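Local structure of flavoredoxin (Desulfovibrio vulgaris str. 'Miyazaki F', 2D5M) at residues 17-22 / 54-59; 31-36 / 46-51; 69-74 / 112-117. The protein binds flavin mononucleotide and probably carries electrons as a small dimeric flavoprotein of the flavin reductase-like family. One frame throughout, in Å; residues are numbered along the deposited sequence.

Contact 1: 17-22 / 54-59. With FMN (flavin mononucleotide), chain E.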
loop_
_atom_site.group_PDB
_atom_site.type_symbol
_atom_site.label_atom_id
_atom_site.label_comp_id
_atom_site.label_asym_id
_atom_site.label_seq_id
_atom_site.Cartn_x
_atom_site.Cartn_y
_atom_site.Cartn_z
ATOM N N PHE A 17 -4.186 -1.403 -7.917
ATOM C CA PHE A 17 -3.328 -1.406 -9.084
ATOM C C PHE A 17 -3.897 -2.318 -10.168
ATOM O O PHE A 17 -4.213 -3.453 -9.901
ATOM C CB PHE A 17 -1.955 -1.935 -8.689
ATOM C CG PHE A 17 -1.156 -1.016 -7.743
ATOM C CD1 PHE A 17 -0.113 -1.577 -7.006
ATOM C CD2 PHE A 17 -1.400 0.350 -7.584
ATOM C CE1 PHE A 17 0.708 -0.849 -6.180
ATOM C CE2 PHE A 17 -0.540 1.095 -6.740
ATOM C CZ PHE A 17 0.509 0.521 -6.054
ATOM N N LEU A 18 -3.921 -1.847 -11.418
ATOM C CA LEU A 18 -4.214 -2.744 -12.510
ATOM C C LEU A 18 -2.892 -3.189 -13.150
ATOM O O LEU A 18 -2.151 -2.388 -13.750
ATOM C CB LEU A 18 -5.133 -2.179 -13.564
ATOM C CG LEU A 18 -6.601 -2.098 -13.088
ATOM C CD1 LEU A 18 -6.745 -1.001 -12.048
ATOM C CD2 LEU A 18 -7.521 -1.961 -14.297
ATOM N N VAL A 19 -2.565 -4.462 -12.978
ATOM C CA VAL A 19 -1.313 -5.051 -13.442
ATOM C C VAL A 19 -1.508 -5.499 -14.862
ATOM O O VAL A 19 -2.377 -6.346 -15.148
ATOM C CB VAL A 19 -0.915 -6.230 -12.545
ATOM C CG1 VAL A 19 0.357 -6.857 -13.070
ATOM C CG2 VAL A 19 -0.701 -5.785 -11.090
ATOM N N GLY A 20 -0.732 -4.910 -15.779
ATOM C CA GLY A 20 -0.885 -5.124 -17.228
ATOM C C GLY A 20 0.211 -6.009 -17.757
ATOM O O GLY A 20 1.393 -5.853 -17.412
ATOM N N THR A 21 -0.136 -6.936 -18.646
ATOM C CA THR A 21 0.778 -7.890 -19.241
ATOM C C THR A 21 0.346 -8.267 -20.667
ATOM O O THR A 21 -0.780 -7.994 -21.078
ATOM C CB THR A 21 0.819 -9.197 -18.430
ATOM O OG1 THR A 21 -0.494 -9.761 -18.346
ATOM C CG2 THR A 21 1.443 -9.035 -17.042
ATOM N N TYR A 22 1.272 -8.873 -21.398
ATOM C CA TYR A 22 0.964 -9.590 -22.632
ATOM C C TYR A 22 1.128 -11.092 -22.416
ATOM O O TYR A 22 2.119 -11.525 -21.816
ATOM C CB TYR A 22 1.922 -9.171 -23.758
ATOM C CG TYR A 22 1.749 -7.794 -24.293
ATOM C CD1 TYR A 22 0.588 -7.352 -24.852
ATOM C CD2 TYR A 22 2.838 -6.878 -24.222
ATOM C CE1 TYR A 22 0.444 -6.051 -25.345
ATOM C CE2 TYR A 22 2.695 -5.595 -24.712
ATOM C CZ TYR A 22 1.507 -5.182 -25.293
ATOM O OH TYR A 22 1.408 -3.905 -25.745
ATOM N N THR A 54 -3.782 -16.972 -11.357
ATOM C CA THR A 54 -4.113 -15.883 -12.259
ATOM C C THR A 54 -3.403 -16.068 -13.612
ATOM O O THR A 54 -2.278 -16.569 -13.683
ATOM C CB THR A 54 -3.770 -14.519 -11.686
ATOM O OG1 THR A 54 -2.385 -14.385 -11.523
ATOM C CG2 THR A 54 -4.441 -14.260 -10.373
ATOM N N TYR A 55 -4.086 -15.657 -14.665
ATOM C CA TYR A 55 -3.452 -15.722 -16.002
ATOM C C TYR A 55 -2.239 -14.781 -16.038
ATOM O O TYR A 55 -1.208 -15.051 -16.662
ATOM C CB TYR A 55 -4.496 -15.403 -17.054
ATOM C CG TYR A 55 -4.106 -15.726 -18.473
ATOM C CD1 TYR A 55 -3.821 -17.048 -18.815
ATOM C CD2 TYR A 55 -4.016 -14.785 -19.470
ATOM C CE1 TYR A 55 -3.470 -17.436 -20.087
ATOM C CE2 TYR A 55 -3.675 -15.126 -20.776
ATOM C CZ TYR A 55 -3.383 -16.446 -21.093
ATOM O OH TYR A 55 -3.038 -16.871 -22.353
ATOM N N THR A 56 -2.359 -13.641 -15.363
ATOM C CA THR A 56 -1.284 -12.666 -15.282
ATOM C C THR A 56 -0.004 -13.237 -14.725
ATOM O O THR A 56 1.082 -12.909 -15.198
ATOM C CB THR A 56 -1.768 -11.484 -14.414
ATOM O OG1 THR A 56 -2.872 -10.863 -15.086
ATOM C CG2 THR A 56 -0.715 -10.448 -14.203
ATOM N N TYR A 57 -0.019 -14.091 -13.767
ATOM C CA TYR A 57 1.096 -14.772 -13.166
ATOM C C TYR A 57 1.908 -15.423 -14.278
ATOM O O TYR A 57 3.133 -15.295 -14.348
ATOM C CB TYR A 57 0.636 -15.768 -12.084
ATOM C CG TYR A 57 1.758 -16.529 -11.408
ATOM C CD1 TYR A 57 2.121 -16.255 -10.124
ATOM C CD2 TYR A 57 2.432 -17.589 -11.982
ATOM C CE1 TYR A 57 3.122 -16.940 -9.459
ATOM C CE2 TYR A 57 3.421 -18.268 -11.377
ATOM C CZ TYR A 57 3.771 -17.944 -10.098
ATOM O OH TYR A 57 4.784 -18.663 -9.461
ATOM N N ARG A 58 1.207 -16.223 -15.083
ATOM C CA ARG A 58 1.868 -16.933 -16.171
ATOM C C ARG A 58 2.542 -15.922 -17.083
ATOM O O ARG A 58 3.716 -16.073 -17.442
ATOM C CB ARG A 58 0.870 -17.776 -16.933
ATOM C CG ARG A 58 1.512 -18.466 -18.160
ATOM C CD ARG A 58 0.496 -19.348 -18.871
ATOM N NE ARG A 58 1.108 -19.923 -20.060
ATOM C CZ ARG A 58 0.517 -20.890 -20.784
ATOM N NH1 ARG A 58 -0.681 -21.302 -20.400
ATOM N NH2 ARG A 58 1.136 -21.381 -21.859
ATOM N N SER A 59 1.838 -14.882 -17.468
ATOM C CA SER A 59 2.419 -13.910 -18.411
ATOM C C SER A 59 3.656 -13.229 -17.831
ATOM O O SER A 59 4.634 -13.008 -18.560
ATOM C CB SER A 59 1.366 -12.869 -18.810
ATOM O OG SER A 59 0.339 -13.533 -19.525
HETATM N N1 FMN E . -5.436 -11.257 -6.972
HETATM C C2 FMN E . -4.118 -11.457 -6.660
HETATM O O2 FMN E . -3.537 -12.498 -6.998
HETATM N N3 FMN E . -3.450 -10.482 -5.923
HETATM C C4 FMN E . -4.015 -9.324 -5.438
HETATM O O4 FMN E . -3.335 -8.510 -4.779
HETATM C C4A FMN E . -5.398 -9.142 -5.716
HETATM N N5 FMN E . -6.035 -8.053 -5.221
HETATM C C5A FMN E . -7.318 -7.855 -5.665
HETATM C C6 FMN E . -8.006 -6.705 -5.186
HETATM C C7 FMN E . -9.288 -6.372 -5.594
HETATM C C7M FMN E . -10.027 -5.176 -5.042
HETATM C C8 FMN E . -9.911 -7.230 -6.576
HETATM C C8M FMN E . -11.279 -6.843 -7.115
HETATM C C9 FMN E . -9.282 -8.390 -6.993
HETATM C C9A FMN E . -8.005 -8.717 -6.568
HETATM N N10 FMN E . -7.328 -9.900 -6.937
HETATM C C10 FMN E . -6.019 -10.096 -6.571
HETATM C "C1'" FMN E . -8.012 -10.904 -7.799
HETATM C "C2'" FMN E . -7.572 -10.829 -9.259
HETATM O "O2'" FMN E . -7.598 -9.492 -9.773
HETATM C "C3'" FMN E . -8.526 -11.688 -10.095
HETATM O "O3'" FMN E . -8.280 -13.064 -9.725
HETATM C "C4'" FMN E . -8.385 -11.506 -11.598
HETATM O "O4'" FMN E . -9.576 -12.098 -12.185
HETATM C "C5'" FMN E . -7.175 -12.150 -12.180
HETATM O "O5'" FMN E . -7.195 -11.911 -13.624
HETATM P P FMN E . -6.259 -12.759 -14.625
HETATM O O1P FMN E . -6.607 -14.245 -14.455
HETATM O O2P FMN E . -4.801 -12.515 -14.319
HETATM O O3P FMN E . -6.708 -12.197 -15.961
HETATM O O HOH W 1 -2.352 -8.721 -16.698
HETATM O O HOH W 2 -1.808 -11.975 -19.391
#
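Thr21 lays its methyl CG2 against the methyl of Thr56, the two CG2 atoms 3.8 Å apart, and the two side chains cross at a slant. Val19 CG1 reaches the same Thr56 methyl from two residues earlier in the strand. One threonine methyl of the helix therefore meets two side chains of strand 17-22 that point to the same side. Further along, Ser59 sets its CB 3.4 Å from Tyr22 O, and this contact and the Thr21 OG1 to Ser59 CB approach close the far end.

No direct hydrogen bond spans the segments; two waters replace it. The first donates to Val19 O and to Thr56 OG1 and also bonds Thr21 OG1. The second joins Thr21 OG1 to Ser59 OG. Thr21 OG1 is thus bonded to both waters.

Thr56 divides its branches between two tasks. OG1 is anti to the carbonyl carbon (chi1 -64°), which sets CG2 anti to the backbone N and facing the strand, while OG1 donates to FMN O2P at 2.7 Å. FMN O2P also accepts from Thr56 N, and Tyr55 N donates to FMN O1P at 2.9 Å with an N-H...O angle of 166°. These are amides of the first helical turn, so the phosphate sits at the N-terminal end of the helix, where the helix dipole would probably help to stabilise its charge. Thr54 caps that end, its OG1 accepting from Tyr57 N at 3.3 Å.

The axes of strand 17-22 and helix 55-59 approach to 8.1 Å at 58°. Helix 55-63 thus leans across one side of strand 14-22, with Met31 of strand 28-41 beside Thr56 and Phe66 of strand 65-70 beside Val19 and Thr21.

Contact 2: 31-36 / 46-51. With FMN (flavin mononucleotide), chain E.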
loop_
_atom_site.group_PDB
_atom_site.type_symbol
_atom_site.label_atom_id
_atom_site.label_comp_id
_atom_site.label_asym_id
_atom_site.label_seq_id
_atom_site.Cartn_x
_atom_site.Cartn_y
_atom_site.Cartn_z
ATOM N N MET A 31 -5.257 -7.143 -14.517
ATOM C CA MET A 31 -5.910 -7.688 -13.329
ATOM C C MET A 31 -5.783 -6.690 -12.212
ATOM O O MET A 31 -4.907 -5.832 -12.230
ATOM C CB MET A 31 -5.382 -9.065 -12.933
ATOM C CG MET A 31 -3.891 -9.098 -12.651
ATOM S SD MET A 31 -3.419 -8.526 -11.013
ATOM C CE MET A 31 -3.876 -9.913 -9.973
ATOM N N ALA A 32 -6.662 -6.764 -11.212
ATOM C CA ALA A 32 -6.578 -5.903 -10.042
ATOM C C ALA A 32 -5.721 -6.531 -8.943
ATOM O O ALA A 32 -5.869 -7.737 -8.629
ATOM C CB ALA A 32 -7.971 -5.663 -9.494
ATOM N N ALA A 33 -4.887 -5.726 -8.332
ATOM C CA ALA A 33 -4.028 -6.154 -7.217
ATOM C C ALA A 33 -4.053 -5.078 -6.127
ATOM O O ALA A 33 -3.708 -3.933 -6.392
ATOM C CB ALA A 33 -2.615 -6.409 -7.639
ATOM N N ALA A 34 -4.399 -5.489 -4.914
ATOM C CA ALA A 34 -4.287 -4.651 -3.738
ATOM C C ALA A 34 -3.208 -5.110 -2.773
ATOM O O ALA A 34 -2.818 -4.339 -1.879
ATOM C CB ALA A 34 -5.616 -4.577 -2.993
ATOM N N TRP A 35 -2.727 -6.363 -2.884
ATOM C CA TRP A 35 -1.677 -6.889 -2.004
ATOM C C TRP A 35 -0.353 -6.487 -2.643
ATOM O O TRP A 35 0.332 -7.265 -3.314
ATOM C CB TRP A 35 -1.780 -8.383 -1.838
ATOM C CG TRP A 35 -2.859 -8.941 -0.946
ATOM C CD1 TRP A 35 -2.883 -10.250 -0.591
ATOM C CD2 TRP A 35 -3.993 -8.346 -0.290
ATOM N NE1 TRP A 35 -3.940 -10.513 0.226
ATOM C CE2 TRP A 35 -4.645 -9.368 0.436
ATOM C CE3 TRP A 35 -4.524 -7.056 -0.211
ATOM C CZ2 TRP A 35 -5.787 -9.150 1.191
ATOM C CZ3 TRP A 35 -5.667 -6.826 0.534
ATOM C CH2 TRP A 35 -6.300 -7.879 1.242
ATOM N N ALA A 36 -0.006 -5.219 -2.492
ATOM C CA ALA A 36 1.032 -4.579 -3.260
ATOM C C ALA A 36 1.454 -3.294 -2.590
ATOM O O ALA A 36 0.698 -2.687 -1.833
ATOM C CB ALA A 36 0.536 -4.260 -4.685
ATOM N N ILE A 46 8.354 -1.977 -6.927
ATOM C CA ILE A 46 7.056 -2.327 -6.382
ATOM C C ILE A 46 6.965 -3.831 -6.276
ATOM O O ILE A 46 7.348 -4.552 -7.227
ATOM C CB ILE A 46 5.902 -1.742 -7.246
ATOM C CG1 ILE A 46 5.929 -0.224 -7.079
ATOM C CG2 ILE A 46 4.564 -2.352 -6.899
ATOM C CD1 ILE A 46 4.985 0.517 -8.037
ATOM N N ALA A 47 6.439 -4.291 -5.180
ATOM C CA ALA A 47 6.117 -5.699 -4.920
ATOM C C ALA A 47 4.631 -5.914 -5.105
ATOM O O ALA A 47 3.805 -5.134 -4.628
ATOM C CB ALA A 47 6.556 -6.065 -3.511
ATOM N N VAL A 48 4.288 -7.021 -5.779
ATOM C CA VAL A 48 2.887 -7.393 -5.998
ATOM C C VAL A 48 2.753 -8.886 -5.703
ATOM O O VAL A 48 3.518 -9.687 -6.235
ATOM C CB VAL A 48 2.433 -7.076 -7.418
ATOM C CG1 VAL A 48 0.909 -7.180 -7.375
ATOM C CG2 VAL A 48 2.879 -5.730 -7.958
ATOM N N SER A 49 1.818 -9.240 -4.875
ATOM C CA SER A 49 1.542 -10.645 -4.559
ATOM C C SER A 49 0.473 -11.155 -5.474
ATOM O O SER A 49 -0.680 -10.821 -5.248
ATOM C CB SER A 49 1.101 -10.742 -3.101
ATOM O OG SER A 49 2.124 -10.369 -2.232
ATOM N N LEU A 50 0.821 -11.948 -6.475
ATOM C CA LEU A 50 -0.097 -12.485 -7.459
ATOM C C LEU A 50 -0.159 -13.992 -7.339
ATOM O O LEU A 50 0.860 -14.669 -7.342
ATOM C CB LEU A 50 0.355 -12.109 -8.886
ATOM C CG LEU A 50 0.556 -10.617 -9.182
ATOM C CD1 LEU A 50 0.852 -10.321 -10.629
ATOM C CD2 LEU A 50 -0.684 -9.820 -8.702
ATOM N N ARG A 51 -1.366 -14.509 -7.258
ATOM C CA ARG A 51 -1.586 -15.923 -7.134
ATOM C C ARG A 51 -1.273 -16.659 -8.417
ATOM O O ARG A 51 -1.499 -16.202 -9.528
ATOM C CB ARG A 51 -3.052 -16.207 -6.740
ATOM C CG ARG A 51 -3.379 -15.777 -5.338
ATOM C CD ARG A 51 -4.886 -15.796 -4.965
ATOM N NE ARG A 51 -5.453 -14.796 -5.848
ATOM C CZ ARG A 51 -6.130 -15.005 -6.983
ATOM N NH1 ARG A 51 -6.529 -16.199 -7.373
ATOM N NH2 ARG A 51 -6.433 -13.944 -7.707
HETATM N N1 FMN E . -5.436 -11.257 -6.972
HETATM C C2 FMN E . -4.118 -11.457 -6.660
HETATM O O2 FMN E . -3.537 -12.498 -6.998
HETATM N N3 FMN E . -3.450 -10.482 -5.923
HETATM C C4 FMN E . -4.015 -9.324 -5.438
HETATM O O4 FMN E . -3.335 -8.510 -4.779
HETATM C C4A FMN E . -5.398 -9.142 -5.716
HETATM N N5 FMN E . -6.035 -8.053 -5.221
HETATM C C5A FMN E . -7.318 -7.855 -5.665
HETATM C C6 FMN E . -8.006 -6.705 -5.186
HETATM C C7 FMN E . -9.288 -6.372 -5.594
HETATM C C7M FMN E . -10.027 -5.176 -5.042
HETATM C C8 FMN E . -9.911 -7.230 -6.576
HETATM C C8M FMN E . -11.279 -6.843 -7.115
HETATM C C9 FMN E . -9.282 -8.390 -6.993
HETATM C C9A FMN E . -8.005 -8.717 -6.568
HETATM N N10 FMN E . -7.328 -9.900 -6.937
HETATM C C10 FMN E . -6.019 -10.096 -6.571
HETATM C "C1'" FMN E . -8.012 -10.904 -7.799
HETATM C "C2'" FMN E . -7.572 -10.829 -9.259
HETATM O "O2'" FMN E . -7.598 -9.492 -9.773
HETATM C "C3'" FMN E . -8.526 -11.688 -10.095
HETATM O "O3'" FMN E . -8.280 -13.064 -9.725
HETATM C "C4'" FMN E . -8.385 -11.506 -11.598
HETATM O "O4'" FMN E . -9.576 -12.098 -12.185
HETATM C "C5'" FMN E . -7.175 -12.150 -12.180
HETATM O "O5'" FMN E . -7.195 -11.911 -13.624
HETATM P P FMN E . -6.259 -12.759 -14.625
HETATM O O1P FMN E . -6.607 -14.245 -14.455
HETATM O O2P FMN E . -4.801 -12.515 -14.319
HETATM O O3P FMN E . -6.708 -12.197 -15.961
#
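Met31 CE and Leu50 CD2 form the apolar centre, 3.4 Å apart, though the closeness is doubtful because Met31 was modelled in two conformations. Met31 reaches this point by folding: CG lies between the backbone N and the carbonyl carbon (chi1 58°), and the chain bends again at both later torsions, bringing CE near FMN N1 as well. Ala33 CB faces two methyls of the other segment, 3.6 Å from Val48 CG1 and farther from Leu50 CD2. Val48 CG1 also meets Ala36 CB.

Backbone pairing begins beside this cluster. Ala36 and Val48 are an antiparallel non-hydrogen-bonded pair, and Ala36 CA makes a CA-H...O contact with Ala47 O. Ser49 N donates to Trp35 O at 2.9 Å; Trp35, at the centre of an inverse gamma turn, keeps its N for the flavin.

The polar edge of the contact bonds the isoalloxazine. Trp35 N donates to FMN O4 and Ala34 N to N5, whereas FMN N3 donates to Ser49 O at 2.9 Å. Arg51 N binds FMN O2, and Arg51 NH2 donates to FMN N1 at 3.0 Å, with N1 in the guanidinium plane, and to O3' of the ribityl chain. Trp35 NE1 and Ser49 OG instead bond Ser41 and Cys39 of the second subunit.

Main-chain groups thus match N3, O2, O4 and N5 of the flavin, and the Arg51 side chain meets N1; a positive guanidinium beside N1 and O2 would probably favour the reduced, anionic flavin.

Contact 3: 69-74 / 112-117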
loop_
_atom_site.group_PDB
_atom_site.type_symbol
_atom_site.label_atom_id
_atom_site.label_comp_id
_atom_site.label_asym_id
_atom_site.label_seq_id
_atom_site.Cartn_x
_atom_site.Cartn_y
_atom_site.Cartn_z
ATOM N N SER A 69 -1.225 0.319 -13.850
ATOM C CA SER A 69 -2.027 1.479 -14.216
ATOM C C SER A 69 -2.939 1.806 -13.044
ATOM O O SER A 69 -3.547 0.916 -12.441
ATOM C CB SER A 69 -2.850 1.191 -15.475
ATOM O OG SER A 69 -2.058 0.856 -16.578
ATOM N N ILE A 70 -3.026 3.100 -12.711
ATOM C CA ILE A 70 -3.765 3.539 -11.523
ATOM C C ILE A 70 -5.082 4.159 -11.999
ATOM O O ILE A 70 -5.055 5.159 -12.690
ATOM C CB ILE A 70 -2.912 4.491 -10.707
ATOM C CG1 ILE A 70 -1.662 3.742 -10.212
ATOM C CG2 ILE A 70 -3.686 5.092 -9.561
ATOM C CD1 ILE A 70 -0.732 4.329 -9.268
ATOM N N PRO A 71 -6.217 3.532 -11.650
ATOM C CA PRO A 71 -7.510 4.066 -12.143
ATOM C C PRO A 71 -7.858 5.345 -11.357
ATOM O O PRO A 71 -7.601 5.460 -10.154
ATOM C CB PRO A 71 -8.508 2.988 -11.814
ATOM C CG PRO A 71 -7.899 2.296 -10.635
ATOM C CD PRO A 71 -6.377 2.338 -10.831
ATOM N N SER A 72 -8.545 6.248 -12.005
ATOM C CA SER A 72 -9.274 7.356 -11.426
ATOM C C SER A 72 -10.687 6.861 -11.117
ATOM O O SER A 72 -11.100 5.758 -11.521
ATOM C CB SER A 72 -9.335 8.559 -12.315
ATOM O OG SER A 72 -9.932 8.204 -13.524
ATOM N N ARG A 73 -11.444 7.670 -10.378
ATOM C CA ARG A 73 -12.736 7.181 -9.929
ATOM C C ARG A 73 -13.656 6.856 -11.093
ATOM O O ARG A 73 -14.517 5.988 -10.928
ATOM C CB ARG A 73 -13.392 8.215 -9.002
ATOM C CG ARG A 73 -14.095 9.366 -9.710
ATOM C CD ARG A 73 -14.735 10.307 -8.705
ATOM N NE ARG A 73 -13.769 10.931 -7.861
ATOM C CZ ARG A 73 -14.007 11.561 -6.702
ATOM N NH1 ARG A 73 -15.241 11.629 -6.226
ATOM N NH2 ARG A 73 -12.963 12.102 -6.065
ATOM N N ALA A 74 -13.512 7.499 -12.248
ATOM C CA ALA A 74 -14.380 7.150 -13.379
ATOM C C ALA A 74 -14.261 5.713 -13.848
ATOM O O ALA A 74 -15.145 5.216 -14.549
ATOM C CB ALA A 74 -14.043 8.120 -14.541
ATOM N N GLY A 112 -4.408 3.103 -21.374
ATOM C CA GLY A 112 -4.211 4.472 -21.861
ATOM C C GLY A 112 -5.125 5.483 -21.224
ATOM O O GLY A 112 -4.753 6.642 -21.053
ATOM N N GLU A 113 -6.338 5.082 -20.872
ATOM C CA GLU A 113 -7.314 5.995 -20.339
ATOM C C GLU A 113 -7.014 6.425 -18.918
ATOM O O GLU A 113 -7.611 7.400 -18.447
ATOM C CB GLU A 113 -8.715 5.347 -20.363
ATOM C CG GLU A 113 -9.327 5.154 -21.726
ATOM C CD GLU A 113 -8.745 4.102 -22.586
ATOM O OE1 GLU A 113 -8.029 3.204 -22.100
ATOM O OE2 GLU A 113 -9.056 4.124 -23.804
ATOM N N PHE A 114 -6.183 5.658 -18.199
ATOM C CA PHE A 114 -5.931 5.965 -16.792
ATOM C C PHE A 114 -4.927 7.107 -16.673
ATOM O O PHE A 114 -4.120 7.327 -17.554
ATOM C CB PHE A 114 -5.449 4.744 -16.047
ATOM C CG PHE A 114 -6.486 3.653 -15.833
ATOM C CD1 PHE A 114 -7.765 3.658 -16.391
ATOM C CD2 PHE A 114 -6.157 2.580 -15.011
ATOM C CE1 PHE A 114 -8.642 2.603 -16.201
ATOM C CE2 PHE A 114 -7.033 1.546 -14.826
ATOM C CZ PHE A 114 -8.260 1.532 -15.420
ATOM N N PRO A 115 -4.979 7.826 -15.561
ATOM C CA PRO A 115 -4.167 9.025 -15.438
ATOM C C PRO A 115 -2.695 8.769 -15.210
ATOM O O PRO A 115 -1.831 9.658 -15.412
ATOM C CB PRO A 115 -4.787 9.717 -14.228
ATOM C CG PRO A 115 -5.390 8.601 -13.387
ATOM C CD PRO A 115 -5.951 7.729 -14.465
ATOM N N MET A 116 -2.357 7.602 -14.730
ATOM C CA MET A 116 -0.992 7.287 -14.304
ATOM C C MET A 116 -0.689 5.816 -14.631
ATOM O O MET A 116 -1.494 4.932 -14.371
ATOM C CB MET A 116 -0.849 7.527 -12.825
ATOM C CG MET A 116 0.480 7.233 -12.204
ATOM S SD MET A 116 0.404 8.008 -10.562
ATOM C CE MET A 116 2.019 7.588 -10.047
ATOM N N ALA A 117 0.508 5.580 -15.153
ATOM C CA ALA A 117 0.950 4.247 -15.510
ATOM C C ALA A 117 2.456 4.127 -15.153
ATOM O O ALA A 117 3.212 5.068 -15.291
ATOM C CB ALA A 117 0.721 3.964 -16.970
#
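The ring of Phe114 packs against Pro71, whose CA lies over one face: Pro71 CA is 3.8 Å from the ring centroid and 21° off the normal, a CH-pi contact offset toward the rim. Pro71 CB continues the overlap at Phe114 CE2, 3.7 Å away, while Ser69 CB approaches Phe114 CD2 obliquely. Away from the ring, Ile70 and Met116 run side by side in the same direction. Met116 is extended throughout, its CG anti to the backbone N (chi1 179°), and its SD lies 4.1 Å from Ile70 CD1.

One backbone hydrogen bond spans the segments, Ile70 N to Met116 O, 2.9 Å long. Ser69 pairs with Ala117 as an antiparallel non-hydrogen-bonded pair. Ile70 O is buried without a polar partner; Pro115 CD at 3.2 Å and Phe114 CB press on it instead. Ser69 OG bonds Val111 N.

The contact joins the end of strand 65-70 to the start of strand 116-126. Strand 14-22 flanks the former through Ser69 and Leu18, strand 133-144 flanks the latter, and Tyr12 of the second subunit packs on Ile70 and Met116.

In the fold
From the N terminus, strand 14-22 leads into strand 28-41, which turns back as strand 44-48. Contact 2 closes this hairpin, beside the flavin. The chain then enters helix 55-63, and contact 1 returns it to strand 14-22, so the whole of contact 2 falls within the larger loop of contact 1. Contact 3 follows in series, closing a separate excursion between strands 65-70 and 116-126; none of the loops cross. Strand 14-22 links all three, since Val19 N reaches Met31 O at 2.8 Å and Leu18 O reaches Ser69 N at 2.9 Å. Contacts 1 and 2 share FMN, and residues of all three reach the second subunit, contact 1 only through Phe17.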